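Local coordinates for protein transcriptional regulator, LacI family (Arthrobacter sp., PDB 4RKQ) that probably regulates transcription as a LacI-family repressor-type protein, its periplasmic-binding-protein-like part being expected to bind a sugar or related small effector, at residues V18-P23 and W46-D51; L25-F30 and A197-M202; S59-V64 and G79-Q84; D72-Y77 and R92-L97. All blocks are in the same frame, centred on the assembly; numbering follows the deposited sequence.

How the contacts relate
Contacts 1, 3 and 4 lie within one Rossmann-like lobe; contact 2 joins it to the other lobe across the cleft. Contacts 1 and 4, centres 9 Å apart, are neighbouring strand pairs of one sheet: Gly19 O lies 2.8 Å from Ile75 N, a probable hydrogen bond. Contact 3 pairs the starts of two helices and meets contact 1 where Ala63 packs on Ala21 and Asp51, and contact 4 where Ala82 packs on Leu94 and Val96. Contact 2 holds the 1,2-ethanediol, probably from the crystallisation liquor, at the presumed effector site. Although the centres of contacts 2 and 4 are about 21 Å apart, Tyr29 OH and Tyr77 OH approach to 2.7 Å, a probable hydrogen bond.

Contact 1 (V18-P23 and W46-D51); sequences VGLAIP and WHVVVD
Val18 and Trp46 meet near the start of the strand pair, Trp46 just ahead of its strand: Val18 CG2 lies 3.6 Å from Trp46 CE3 and also touches CZ3, approaching the indole obliquely. With CG1 of Val18 trans to the backbone N (chi1 -177°), CG2 is left beside that N, turned to the tryptophan. Leu20 follows on the same face; its CD2 touches both Val50 CG2 at 3.9 Å and Val48 CG1 at 4.1 Å, and Leu20 and Val50 run side by side. Ile22 carries CG1 between its backbone N and carbonyl carbon (chi1 48°), where it touches Val50 CG1. Five backbone hydrogen bonds join the parallel strands, from Val18 N to His47 O at 2.9 Å through to Ile22 N to Asp51 O at 3.1 Å. Helix 29-43 links the strands in a beta-alpha-beta crossover and packs on Leu20 and Val48. At the second subunit, Val50 packs on Val50 of that chain. The face under helix 29-43 is hydrocarbon, whereas the other mixes Ala21 and Val49 with the buried carboxylate of Asp51, salt-bridged to Arg58 and hydrogen-bonded to His66, its charge probably balanced by Arg58.

Contact 2 (L25-F30 and A197-M202); sequences LTNPYF and AFNDLM. With EDO (1,2-ethanediol), chain F.
Asn27 turns CG trans to its backbone N (chi1 172°) and Asn199 holds CG between its N and carbonyl carbon (chi1 61°), which brings the two amide nitrogens within 3.6 Å of each other. Both segments lead into helices, one in each lobe of the periplasmic-binding-protein-like fold, and they face each other across the interlobe cleft. The two ND2 groups do not bond to one another; they converge on O1 of a 1,2-ethanediol, Asn27 ND2 donating at 3.0 Å and Asn199 ND2 also at 3.0 Å. Asp227 and Arg151 also hydrogen-bond the diol, probably a crystallisation additive standing where an effector would be expected. Its C2 lies over one face of the Tyr29 ring, toward the rim.

The amide oxygens have a different task. Asn199 OD1 caps its helix by accepting from Met202 N at 3.0 Å, a fairly straight bond (166° at the hydrogen). Asn27 OD1 accepts from Tyr29 N, which stands well above the carbonyl plane. Each asparagine thus uses its oxygen on a backbone N at the start of the helix it precedes and its nitrogen on the diol, an assignment that fixes which way each amide is flipped.

Beside this polar site Leu201 supplies the apolar part: CD2 rests near Asn27 CA, and CD1 reaches Pro28 CD at 4.0 Å, the side chains crossing at about a right angle. A water bridges the two segments, donating to Asn27 OD1 at 3.0 Å and accepting from Leu201 N at 3.2 Å.

Contact 3 (S59-V64 and G79-Q84); sequences SGLDAV and GGYADQ
Ser59 and Leu61 pack on the Tyr81 ring. Ser59 CB comes to 3.6 Å from Tyr81 CE2, and Ser59 OG stands over one ring face, offset toward the rim. Leu61 CB approaches the same ring obliquely, 3.8 Å from Tyr81 CD1. Tyr81 has CG trans to its own carbonyl carbon (chi1 -73°), which lays the ring beside the first turn of helix 60-67. Further along, Leu61 crosses Gln84 at about a right angle: CD1 touches the Gln84 backbone, and CD2 lies 3.7 Å from Gln84 NE2, a hydrocarbon branch against an amide rather than a polar bond.

These contacts join the N-terminal ends of two helices on one side of the parallel sheet, helix 60-67 leading into strand 73-76 and helix 82-89 following it. Such helices flank the sheet in the Rossmann-like lobes of LacI-type regulators.

No hydrogen bond crosses between the segments. Ser59 and Asp62 form a capping box: Asp62 N donates to Ser59 OG at 3.2 Å, and Ser59 N donates to Asp62 OD2 at 2.9 Å, meeting the carboxylate oxygen on its anti side. Ser59 OG, held between its backbone N and carbonyl carbon (chi1 70°), is thereby placed to receive Asp62 N, and the reciprocal pair ties off the first turn. Tyr81 occupies the N-cap position of the other helix, where Glu99 accepts from Gly80 N and Ala82 N.

Contact 4 (D72-Y77 and R92-L97); sequences DAVIGY and RPLIVL
Strands 73-76 and 94-97 run parallel, axes 4.8 Å apart and 1° from aligned, with Val74, Ile75 and Gly76 level with Leu94, Ile95 and Val96. Four backbone hydrogen bonds join them: Val74 N donates to Pro93 O at 2.9 Å, Ile95 N to Val74 O at 2.8 Å, Gly76 N to Ile95 O, and Leu97 N to Gly76 O. The second is the straightest, 172° at the hydrogen.

On one face Ile75 and Ile95 lie side by side and point the same way, Ile75 CG1 being 4.1 Å from Ile95 CB. The Ile75 CG2 branch, trans to the backbone N, reaches Leu97 CD1 at 4.0 Å. Phe33 and Val37 of helix 29-43 and Leu257 of helix 246-262 pack on this layer. The other face carries Val74, whose CG1 meets Leu94 CD1 at 3.8 Å, beneath Ala85 and Leu89 of helix 82-89. Gly76 adds no side chain to this face.

At the C-terminal end the Tyr77 ring receives Leu97 CB over one face, a CH-pi contact 3.8 Å from the ring centroid and 18° off its normal. Leu97 CD2 continues toward the phenol oxygen, which is hydrogen-bonded to Tyr29; the rings of Phe30 and Phe33 meet Tyr77 edge-to-face. The Tyr77 side chain is thus packed from several directions and lies about 5 Å from the bound 1,2-ethanediol. The strands and intervening helix 82-89 form a beta-alpha-beta unit, the repeating element of a Rossmann-like lobe, with Tyr77 near the presumed effector cleft at the strand ends.

Contact 1 (V18-P23 and W46-D51)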
# COMPACT_ATOMS: atom_id res chain seq x y z
N VAL A 18 -14.75 14.68 5.63
CA VAL A 18 -14.18 14.71 4.31
C VAL A 18 -14.12 13.28 3.72
O VAL A 18 -13.76 12.31 4.39
CB VAL A 18 -12.76 15.28 4.29
CG1 VAL A 18 -12.27 15.35 2.86
CG2 VAL A 18 -12.79 16.70 4.82
N GLY A 19 -14.56 13.16 2.49
CA GLY A 19 -14.48 11.87 1.77
C GLY A 19 -13.27 11.84 0.85
O GLY A 19 -12.95 12.83 0.22
N LEU A 20 -12.58 10.70 0.82
CA LEU A 20 -11.46 10.51 -0.04
C LEU A 20 -11.82 9.38 -1.00
O LEU A 20 -12.10 8.25 -0.58
CB LEU A 20 -10.27 10.09 0.83
CG LEU A 20 -8.81 10.18 0.57
CD1 LEU A 20 -8.42 11.43 -0.20
CD2 LEU A 20 -8.17 10.13 1.97
N ALA A 21 -11.80 9.68 -2.28
CA ALA A 21 -12.12 8.68 -3.31
C ALA A 21 -10.81 8.22 -4.03
O ALA A 21 -10.04 9.04 -4.58
CB ALA A 21 -13.11 9.26 -4.30
N ILE A 22 -10.51 6.93 -3.99
CA ILE A 22 -9.34 6.42 -4.68
C ILE A 22 -9.74 5.22 -5.55
O ILE A 22 -10.59 4.46 -5.13
CB ILE A 22 -8.20 6.03 -3.75
CG1 ILE A 22 -8.74 5.19 -2.64
CG2 ILE A 22 -7.56 7.31 -3.16
CD1 ILE A 22 -7.67 4.42 -1.93
N PRO A 23 -9.12 5.09 -6.73
CA PRO A 23 -9.53 4.05 -7.66
C PRO A 23 -9.10 2.65 -7.29
O PRO A 23 -9.63 1.74 -7.81
CB PRO A 23 -8.85 4.45 -8.97
CG PRO A 23 -7.76 5.34 -8.60
CD PRO A 23 -8.14 6.01 -7.32
N TRP A 46 -10.72 16.79 11.86
CA TRP A 46 -11.71 16.35 10.87
C TRP A 46 -11.91 14.81 10.90
O TRP A 46 -11.01 14.07 11.28
CB TRP A 46 -11.22 16.77 9.50
CG TRP A 46 -11.19 18.19 9.24
CD1 TRP A 46 -11.59 19.22 10.08
CD2 TRP A 46 -10.80 18.81 8.01
NE1 TRP A 46 -11.44 20.42 9.42
CE2 TRP A 46 -10.92 20.20 8.17
CE3 TRP A 46 -10.30 18.31 6.79
CZ2 TRP A 46 -10.63 21.10 7.16
CZ3 TRP A 46 -9.97 19.20 5.80
CH2 TRP A 46 -10.16 20.59 5.98
N HIS A 47 -13.10 14.36 10.51
CA HIS A 47 -13.38 12.95 10.25
C HIS A 47 -13.05 12.71 8.78
O HIS A 47 -13.36 13.57 7.95
CB HIS A 47 -14.89 12.67 10.34
CG HIS A 47 -15.53 12.90 11.68
ND1 HIS A 47 -15.24 12.15 12.79
CD2 HIS A 47 -16.56 13.71 12.03
CE1 HIS A 47 -16.00 12.54 13.79
NE2 HIS A 47 -16.81 13.48 13.36
N VAL A 48 -12.52 11.53 8.43
CA VAL A 48 -12.25 11.17 7.04
C VAL A 48 -12.75 9.73 6.81
O VAL A 48 -12.55 8.83 7.64
CB VAL A 48 -10.75 11.20 6.68
CG1 VAL A 48 -10.52 10.87 5.21
CG2 VAL A 48 -10.12 12.54 6.99
N VAL A 49 -13.41 9.53 5.68
CA VAL A 49 -13.77 8.19 5.22
C VAL A 49 -13.24 7.97 3.78
O VAL A 49 -13.31 8.86 2.92
CB VAL A 49 -15.28 7.94 5.23
CG1 VAL A 49 -15.75 7.72 6.66
CG2 VAL A 49 -16.02 9.09 4.57
N VAL A 50 -12.71 6.77 3.54
CA VAL A 50 -12.11 6.42 2.26
C VAL A 50 -13.05 5.47 1.52
O VAL A 50 -13.57 4.54 2.14
CB VAL A 50 -10.73 5.76 2.48
CG1 VAL A 50 -10.18 5.27 1.15
CG2 VAL A 50 -9.78 6.77 3.10
N ASP A 51 -13.33 5.76 0.25
CA ASP A 51 -14.05 4.81 -0.63
C ASP A 51 -13.05 4.37 -1.73
O ASP A 51 -12.65 5.20 -2.59
CB ASP A 51 -15.23 5.50 -1.27
CG ASP A 51 -16.09 4.55 -2.13
OD1 ASP A 51 -15.63 3.48 -2.58
OD2 ASP A 51 -17.25 4.93 -2.39

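Contact 2 (L25-F30 and A197-M202)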
# COMPACT_ATOMS: atom_id res chain seq x y z
N LEU A 25 -6.54 0.29 -4.06
CA LEU A 25 -5.58 0.24 -2.95
C LEU A 25 -4.42 -0.72 -3.25
O LEU A 25 -3.60 -1.01 -2.42
CB LEU A 25 -6.30 -0.23 -1.69
CG LEU A 25 -7.22 0.80 -0.99
CD1 LEU A 25 -8.15 0.11 -0.02
CD2 LEU A 25 -6.37 1.83 -0.29
N THR A 26 -4.35 -1.17 -4.49
CA THR A 26 -3.32 -2.11 -4.93
C THR A 26 -2.12 -1.47 -5.61
O THR A 26 -1.08 -2.11 -5.73
CB THR A 26 -3.94 -3.18 -5.89
OG1 THR A 26 -4.51 -2.54 -7.03
CG2 THR A 26 -5.02 -3.99 -5.15
N ASN A 27 -2.27 -0.25 -6.11
CA ASN A 27 -1.12 0.54 -6.53
C ASN A 27 -0.67 1.29 -5.30
O ASN A 27 -1.44 2.07 -4.76
CB ASN A 27 -1.54 1.50 -7.62
CG ASN A 27 -0.44 2.48 -7.99
OD1 ASN A 27 0.60 2.59 -7.32
ND2 ASN A 27 -0.69 3.25 -9.02
N PRO A 28 0.54 0.99 -4.79
CA PRO A 28 0.94 1.56 -3.49
C PRO A 28 0.91 3.09 -3.41
O PRO A 28 0.90 3.64 -2.29
CB PRO A 28 2.36 1.04 -3.30
CG PRO A 28 2.37 -0.24 -4.06
CD PRO A 28 1.52 0.02 -5.28
N TYR A 29 0.90 3.79 -4.54
CA TYR A 29 0.71 5.23 -4.51
C TYR A 29 -0.56 5.60 -3.75
O TYR A 29 -0.55 6.53 -2.98
CB TYR A 29 0.63 5.81 -5.93
CG TYR A 29 0.33 7.28 -5.88
CD1 TYR A 29 1.30 8.17 -5.47
CD2 TYR A 29 -0.94 7.77 -6.15
CE1 TYR A 29 1.01 9.52 -5.35
CE2 TYR A 29 -1.23 9.13 -6.06
CZ TYR A 29 -0.25 9.99 -5.62
OH TYR A 29 -0.51 11.35 -5.50
N PHE A 30 -1.66 4.88 -3.98
CA PHE A 30 -2.94 5.35 -3.46
C PHE A 30 -3.07 5.24 -1.95
O PHE A 30 -3.51 6.19 -1.32
CB PHE A 30 -4.14 4.79 -4.24
CG PHE A 30 -4.24 5.35 -5.65
CD1 PHE A 30 -4.45 6.68 -5.85
CD2 PHE A 30 -3.98 4.54 -6.75
CE1 PHE A 30 -4.47 7.20 -7.12
CE2 PHE A 30 -4.03 5.05 -8.02
CZ PHE A 30 -4.29 6.39 -8.21
N ALA A 197 9.64 4.69 -16.65
CA ALA A 197 8.38 4.02 -16.47
C ALA A 197 7.33 5.01 -16.03
O ALA A 197 7.60 5.95 -15.31
CB ALA A 197 8.52 2.91 -15.45
N PHE A 198 6.11 4.74 -16.48
CA PHE A 198 4.93 5.51 -16.14
C PHE A 198 4.84 5.80 -14.64
O PHE A 198 4.53 6.91 -14.24
CB PHE A 198 3.69 4.72 -16.63
CG PHE A 198 2.41 5.36 -16.26
CD1 PHE A 198 1.87 6.37 -17.03
CD2 PHE A 198 1.74 4.97 -15.10
CE1 PHE A 198 0.68 6.99 -16.66
CE2 PHE A 198 0.54 5.59 -14.73
CZ PHE A 198 0.01 6.60 -15.51
N ASN A 199 5.08 4.79 -13.82
CA ASN A 199 5.17 5.00 -12.42
C ASN A 199 6.06 3.97 -11.75
O ASN A 199 6.53 3.00 -12.41
CB ASN A 199 3.76 5.01 -11.76
CG ASN A 199 3.00 3.70 -11.94
OD1 ASN A 199 3.56 2.67 -12.30
ND2 ASN A 199 1.70 3.75 -11.68
N ASP A 200 6.25 4.16 -10.45
CA ASP A 200 7.08 3.24 -9.61
C ASP A 200 6.63 1.79 -9.57
O ASP A 200 7.46 0.90 -9.58
CB ASP A 200 7.19 3.74 -8.17
CG ASP A 200 8.05 5.01 -8.03
OD1 ASP A 200 8.66 5.43 -9.01
OD2 ASP A 200 8.09 5.57 -6.89
N LEU A 201 5.33 1.53 -9.49
CA LEU A 201 4.84 0.17 -9.49
C LEU A 201 5.26 -0.54 -10.79
O LEU A 201 5.77 -1.68 -10.76
CB LEU A 201 3.32 0.17 -9.39
CG LEU A 201 2.69 -1.20 -9.42
CD1 LEU A 201 3.20 -2.02 -8.27
CD2 LEU A 201 1.16 -1.11 -9.43
N MET A 202 5.06 0.13 -11.93
CA MET A 202 5.51 -0.44 -13.22
C MET A 202 7.04 -0.56 -13.22
O MET A 202 7.58 -1.55 -13.69
CB MET A 202 4.95 0.37 -14.41
CG MET A 202 3.41 0.28 -14.57
SD MET A 202 2.76 1.11 -16.03
CE MET A 202 3.00 -0.18 -17.23
C1 EDO F . -0.37 6.66 -10.16
O1 EDO F . 0.70 5.82 -9.70
C2 EDO F . -0.11 8.12 -9.83
O2 EDO F . 1.04 8.49 -10.60
O HOH W 1 3.27 3.59 -8.28

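Contact 3 (S59-V64 and G79-Q84)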
# COMPACT_ATOMS: atom_id res chain seq x y z
N SER A 59 -17.29 3.55 -10.63
CA SER A 59 -16.53 4.68 -11.18
C SER A 59 -16.28 5.73 -10.05
O SER A 59 -16.90 5.64 -8.98
CB SER A 59 -17.35 5.35 -12.28
OG SER A 59 -18.48 6.05 -11.72
N GLY A 60 -15.46 6.72 -10.34
CA GLY A 60 -15.28 7.85 -9.43
C GLY A 60 -16.59 8.58 -9.18
O GLY A 60 -16.78 9.10 -8.09
N LEU A 61 -17.52 8.63 -10.15
CA LEU A 61 -18.81 9.23 -9.89
C LEU A 61 -19.61 8.43 -8.85
O LEU A 61 -20.23 9.01 -7.94
CB LEU A 61 -19.61 9.42 -11.20
CG LEU A 61 -20.95 10.09 -11.14
CD1 LEU A 61 -20.71 11.51 -10.62
CD2 LEU A 61 -21.60 10.12 -12.51
N ASP A 62 -19.60 7.11 -8.95
CA ASP A 62 -20.26 6.29 -7.94
C ASP A 62 -19.67 6.56 -6.52
O ASP A 62 -20.41 6.57 -5.55
CB ASP A 62 -20.06 4.82 -8.22
CG ASP A 62 -20.78 4.37 -9.48
OD1 ASP A 62 -21.95 4.74 -9.65
OD2 ASP A 62 -20.18 3.63 -10.27
N ALA A 63 -18.36 6.76 -6.45
CA ALA A 63 -17.71 6.99 -5.19
C ALA A 63 -18.24 8.28 -4.60
O ALA A 63 -18.63 8.32 -3.44
CB ALA A 63 -16.20 7.04 -5.34
N VAL A 64 -18.34 9.31 -5.42
CA VAL A 64 -18.82 10.62 -4.95
C VAL A 64 -20.27 10.56 -4.58
O VAL A 64 -20.65 11.09 -3.56
CB VAL A 64 -18.56 11.72 -5.97
CG1 VAL A 64 -19.31 13.00 -5.59
CG2 VAL A 64 -17.07 11.99 -6.08
N GLY A 79 -10.83 9.53 -12.08
CA GLY A 79 -10.77 8.84 -13.38
C GLY A 79 -11.57 9.47 -14.49
O GLY A 79 -12.09 8.77 -15.34
N GLY A 80 -11.72 10.79 -14.45
CA GLY A 80 -12.37 11.55 -15.52
C GLY A 80 -13.76 12.05 -15.19
O GLY A 80 -14.37 12.68 -16.03
N TYR A 81 -14.26 11.83 -13.97
CA TYR A 81 -15.62 12.22 -13.61
C TYR A 81 -15.73 13.49 -12.77
O TYR A 81 -16.76 13.73 -12.14
CB TYR A 81 -16.33 11.05 -12.88
CG TYR A 81 -16.71 9.93 -13.79
CD1 TYR A 81 -17.86 10.00 -14.57
CD2 TYR A 81 -15.91 8.81 -13.90
CE1 TYR A 81 -18.22 8.97 -15.42
CE2 TYR A 81 -16.25 7.76 -14.77
CZ TYR A 81 -17.41 7.85 -15.51
OH TYR A 81 -17.77 6.86 -16.36
N ALA A 82 -14.67 14.31 -12.77
CA ALA A 82 -14.63 15.55 -11.97
C ALA A 82 -15.84 16.44 -12.13
O ALA A 82 -16.42 16.89 -11.15
CB ALA A 82 -13.37 16.34 -12.31
N ASP A 83 -16.18 16.74 -13.37
CA ASP A 83 -17.25 17.67 -13.63
C ASP A 83 -18.61 17.16 -13.14
O ASP A 83 -19.38 17.89 -12.45
CB ASP A 83 -17.30 18.02 -15.13
CG ASP A 83 -18.11 19.28 -15.40
OD1 ASP A 83 -17.75 20.38 -14.89
OD2 ASP A 83 -19.12 19.14 -16.09
N GLN A 84 -18.93 15.92 -13.51
CA GLN A 84 -20.17 15.30 -13.07
C GLN A 84 -20.22 15.12 -11.55
O GLN A 84 -21.26 15.31 -10.93
CB GLN A 84 -20.36 13.95 -13.74
CG GLN A 84 -20.61 14.06 -15.25
CD GLN A 84 -20.65 12.71 -15.95
OE1 GLN A 84 -19.75 12.38 -16.71
NE2 GLN A 84 -21.68 11.93 -15.68

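Contact 4 (D72-Y77 and R92-L97)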
# COMPACT_ATOMS: atom_id res chain seq x y z
N ASP A 72 -18.75 16.70 3.84
CA ASP A 72 -18.88 18.09 3.51
C ASP A 72 -18.07 18.44 2.29
O ASP A 72 -18.20 19.55 1.75
CB ASP A 72 -18.35 18.90 4.67
CG ASP A 72 -19.15 18.70 5.93
OD1 ASP A 72 -20.39 18.60 5.85
OD2 ASP A 72 -18.51 18.57 6.99
N ALA A 73 -17.22 17.52 1.85
CA ALA A 73 -16.28 17.79 0.75
C ALA A 73 -15.65 16.48 0.35
O ALA A 73 -15.63 15.54 1.17
CB ALA A 73 -15.17 18.74 1.20
N VAL A 74 -15.07 16.45 -0.84
CA VAL A 74 -14.39 15.24 -1.31
C VAL A 74 -13.06 15.61 -1.90
O VAL A 74 -12.98 16.60 -2.59
CB VAL A 74 -15.20 14.47 -2.36
CG1 VAL A 74 -14.40 13.31 -2.96
CG2 VAL A 74 -16.52 13.98 -1.76
N ILE A 75 -12.05 14.80 -1.61
CA ILE A 75 -10.73 14.88 -2.25
C ILE A 75 -10.57 13.54 -2.97
O ILE A 75 -10.76 12.47 -2.35
CB ILE A 75 -9.65 15.01 -1.18
CG1 ILE A 75 -9.72 16.39 -0.56
CG2 ILE A 75 -8.25 14.79 -1.81
CD1 ILE A 75 -8.93 16.46 0.75
N GLY A 76 -10.28 13.56 -4.26
CA GLY A 76 -10.20 12.30 -4.98
C GLY A 76 -9.49 12.26 -6.31
O GLY A 76 -9.28 13.29 -6.96
N TYR A 77 -9.13 11.05 -6.69
CA TYR A 77 -8.73 10.70 -8.03
C TYR A 77 -9.96 10.06 -8.65
O TYR A 77 -10.36 8.98 -8.26
CB TYR A 77 -7.56 9.73 -8.01
CG TYR A 77 -6.22 10.34 -7.75
CD1 TYR A 77 -5.80 10.67 -6.43
CD2 TYR A 77 -5.36 10.60 -8.78
CE1 TYR A 77 -4.56 11.22 -6.20
CE2 TYR A 77 -4.13 11.15 -8.56
CZ TYR A 77 -3.72 11.44 -7.29
OH TYR A 77 -2.50 12.01 -7.12
N ARG A 92 -20.86 21.60 -2.09
CA ARG A 92 -19.88 20.86 -1.31
C ARG A 92 -18.64 20.66 -2.21
O ARG A 92 -18.72 20.13 -3.30
CB ARG A 92 -20.46 19.50 -0.82
CG ARG A 92 -21.73 19.61 0.00
CD ARG A 92 -22.43 18.28 0.22
NE ARG A 92 -23.10 17.87 -1.01
CZ ARG A 92 -24.05 16.95 -1.08
NH1 ARG A 92 -24.43 16.28 0.01
NH2 ARG A 92 -24.57 16.65 -2.27
N PRO A 93 -17.48 21.16 -1.78
CA PRO A 93 -16.34 21.26 -2.70
C PRO A 93 -15.71 19.90 -3.01
O PRO A 93 -15.56 19.05 -2.12
CB PRO A 93 -15.34 22.17 -1.94
CG PRO A 93 -15.82 22.25 -0.54
CD PRO A 93 -17.27 21.88 -0.51
N LEU A 94 -15.46 19.70 -4.30
CA LEU A 94 -14.62 18.64 -4.77
C LEU A 94 -13.23 19.18 -5.11
O LEU A 94 -13.11 20.18 -5.83
CB LEU A 94 -15.22 18.02 -6.02
CG LEU A 94 -14.41 16.97 -6.74
CD1 LEU A 94 -14.22 15.72 -5.87
CD2 LEU A 94 -15.14 16.61 -8.04
N ILE A 95 -12.21 18.51 -4.56
CA ILE A 95 -10.85 18.68 -5.00
C ILE A 95 -10.43 17.41 -5.72
O ILE A 95 -10.29 16.36 -5.10
CB ILE A 95 -9.91 18.92 -3.80
CG1 ILE A 95 -10.38 20.21 -3.09
CG2 ILE A 95 -8.48 19.06 -4.29
CD1 ILE A 95 -9.71 20.46 -1.81
N VAL A 96 -10.21 17.52 -7.02
CA VAL A 96 -9.63 16.41 -7.83
C VAL A 96 -8.16 16.55 -8.12
O VAL A 96 -7.63 17.64 -8.23
CB VAL A 96 -10.36 16.27 -9.19
CG1 VAL A 96 -11.79 15.81 -9.00
CG2 VAL A 96 -10.34 17.57 -9.99
N LEU A 97 -7.50 15.41 -8.30
CA LEU A 97 -6.12 15.41 -8.68
C LEU A 97 -5.92 14.73 -10.01
O LEU A 97 -6.60 13.76 -10.34
CB LEU A 97 -5.30 14.64 -7.66
CG LEU A 97 -5.22 15.32 -6.31
CD1 LEU A 97 -6.38 14.95 -5.38
CD2 LEU A 97 -3.88 15.00 -5.69